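RNA-binding protein Smaug (Drosophila melanogaster, PDB 1OXJ) binds RNA, which it probably recognises through its SAM domain, packed here against a helical PHAT domain. Local coordinates at residues 30-34 with 96-100. Residues are numbered along the deposited sequence; the frame is centred on the assembly and turned at random.
Sequences TYEEM and TPMKP
Lys99 NZ is gripped by Glu32 OE2 at 2.8 Å in a salt bridge, and it also donates to a water that in turn donates to Glu32 OE1. The ammonium meets OE2 on its syn side, 19° out of the carboxylate plane, and the water ties in the second oxygen. On its way there the Lys99 chain lies over one face of the Tyr31 ring: CG sits almost exactly on the ring normal, 3.5 Å from the centroid, a CH-pi contact, and CD reaches Tyr31 CD2 at 3.5 Å. With CG anti to the backbone N (chi1 178°), Tyr31 projects from helix 31-34 toward the loop, where Pro97 O lies in plane at the ring edge, 3.5 Å from Tyr31 CE1. A second water joins Tyr31 OH (2.7 Å) to Lys99 N, while Arg65 of helix 49-77 donates to Pro97 O. Further into the protein, Met34 CE packs on Pro97 CB at 3.6 Å, with Ile10 of helix 10-16 touching both side chains. One lysine thus covers a tyrosine face with its methylenes and pairs with a glutamate through its ammonium, so the SAM helix and the PHAT loop meet through apolar, water-bridged and charged contacts together.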
loop_
_atom_site.group_PDB
_atom_site.type_symbol
_atom_site.label_atom_id
_atom_site.label_comp_id
_atom_site.label_asym_id
_atom_site.label_seq_id
_atom_site.Cartn_x
_atom_site.Cartn_y
_atom_site.Cartn_z
ATOM N N THR A 30 1.669 17.745 -5.934
ATOM C CA THR A 30 0.550 16.907 -6.338
ATOM C C THR A 30 1.063 15.482 -6.442
ATOM O O THR A 30 2.274 15.239 -6.506
ATOM C CB THR A 30 0.001 17.293 -7.712
ATOM O OG1 THR A 30 0.976 16.975 -8.717
ATOM C CG2 THR A 30 -0.322 18.772 -7.749
ATOM N N TYR A 31 0.129 14.544 -6.480
ATOM C CA TYR A 31 0.459 13.144 -6.584
ATOM C C TYR A 31 1.316 12.884 -7.832
ATOM O O TYR A 31 2.355 12.224 -7.760
ATOM C CB TYR A 31 -0.835 12.346 -6.632
ATOM C CG TYR A 31 -0.641 10.869 -6.790
ATOM C CD1 TYR A 31 -0.528 10.034 -5.678
ATOM C CD2 TYR A 31 -0.595 10.297 -8.053
ATOM C CE1 TYR A 31 -0.385 8.663 -5.831
ATOM C CE2 TYR A 31 -0.451 8.929 -8.217
ATOM C CZ TYR A 31 -0.349 8.119 -7.108
ATOM O OH TYR A 31 -0.241 6.761 -7.279
ATOM N N GLU A 32 0.911 13.431 -8.973
ATOM C CA GLU A 32 1.682 13.201 -10.195
ATOM C C GLU A 32 3.103 13.756 -10.100
ATOM O O GLU A 32 4.040 13.166 -10.621
ATOM C CB GLU A 32 0.963 13.813 -11.408
ATOM C CG GLU A 32 -0.353 13.134 -11.796
ATOM C CD GLU A 32 -1.457 13.273 -10.747
ATOM O OE1 GLU A 32 -1.583 14.353 -10.128
ATOM O OE2 GLU A 32 -2.217 12.298 -10.554
ATOM N N GLU A 33 3.265 14.897 -9.442
ATOM C CA GLU A 33 4.592 15.489 -9.297
ATOM C C GLU A 33 5.486 14.599 -8.444
ATOM O O GLU A 33 6.680 14.447 -8.736
ATOM C CB GLU A 33 4.490 16.882 -8.673
ATOM C CG GLU A 33 3.874 17.922 -9.614
ATOM C CD GLU A 33 3.826 19.303 -8.993
ATOM O OE1 GLU A 33 3.193 19.463 -7.921
ATOM O OE2 GLU A 33 4.424 20.230 -9.578
ATOM N N MET A 34 4.912 14.018 -7.390
ATOM C CA MET A 34 5.661 13.119 -6.510
ATOM C C MET A 34 6.282 12.002 -7.334
ATOM O O MET A 34 7.441 11.642 -7.123
ATOM C CB MET A 34 4.744 12.507 -5.422
ATOM C CG MET A 34 5.326 11.242 -4.686
ATOM S SD MET A 34 4.258 10.544 -3.392
ATOM C CE MET A 34 3.022 9.728 -4.380
ATOM N N THR A 96 1.541 3.585 1.559
ATOM C CA THR A 96 1.926 4.469 0.452
ATOM C C THR A 96 0.789 5.373 -0.014
ATOM O O THR A 96 -0.384 5.032 0.122
ATOM C CB THR A 96 2.416 3.660 -0.774
ATOM O OG1 THR A 96 1.329 2.893 -1.310
ATOM C CG2 THR A 96 3.543 2.726 -0.377
ATOM N N PRO A 97 1.130 6.544 -0.583
ATOM C CA PRO A 97 0.137 7.500 -1.078
ATOM C C PRO A 97 -0.677 6.880 -2.202
ATOM O O PRO A 97 -0.120 6.424 -3.207
ATOM C CB PRO A 97 0.988 8.671 -1.575
ATOM C CG PRO A 97 2.232 8.582 -0.733
ATOM C CD PRO A 97 2.493 7.097 -0.677
ATOM N N MET A 98 -1.992 6.843 -2.019
ATOM C CA MET A 98 -2.891 6.280 -3.012
ATOM C C MET A 98 -4.017 7.250 -3.323
ATOM O O MET A 98 -4.620 7.833 -2.426
ATOM C CB MET A 98 -3.502 4.962 -2.516
ATOM C CG MET A 98 -2.520 3.807 -2.339
ATOM S SD MET A 98 -3.390 2.229 -1.918
ATOM C CE MET A 98 -2.526 1.745 -0.418
ATOM N N LYS A 99 -4.295 7.416 -4.607
ATOM C CA LYS A 99 -5.371 8.290 -5.036
ATOM C C LYS A 99 -6.693 7.599 -4.749
ATOM O O LYS A 99 -6.740 6.387 -4.543
ATOM C CB LYS A 99 -5.268 8.558 -6.535
ATOM C CG LYS A 99 -3.972 9.227 -6.965
ATOM C CD LYS A 99 -4.016 9.628 -8.431
ATOM C CE LYS A 99 -4.885 10.858 -8.642
ATOM N NZ LYS A 99 -4.805 11.356 -10.046
ATOM N N PRO A 100 -7.790 8.368 -4.716
ATOM C CA PRO A 100 -9.114 7.789 -4.458
ATOM C C PRO A 100 -9.451 6.702 -5.486
ATOM O O PRO A 100 -8.932 6.710 -6.607
ATOM C CB PRO A 100 -10.040 8.989 -4.588
ATOM C CG PRO A 100 -9.189 10.126 -4.062
ATOM C CD PRO A 100 -7.844 9.843 -4.718
HETATM O O HOH W 1 -2.602 5.834 -6.319
HETATM O O HOH W 2 -4.021 14.038 -8.737
#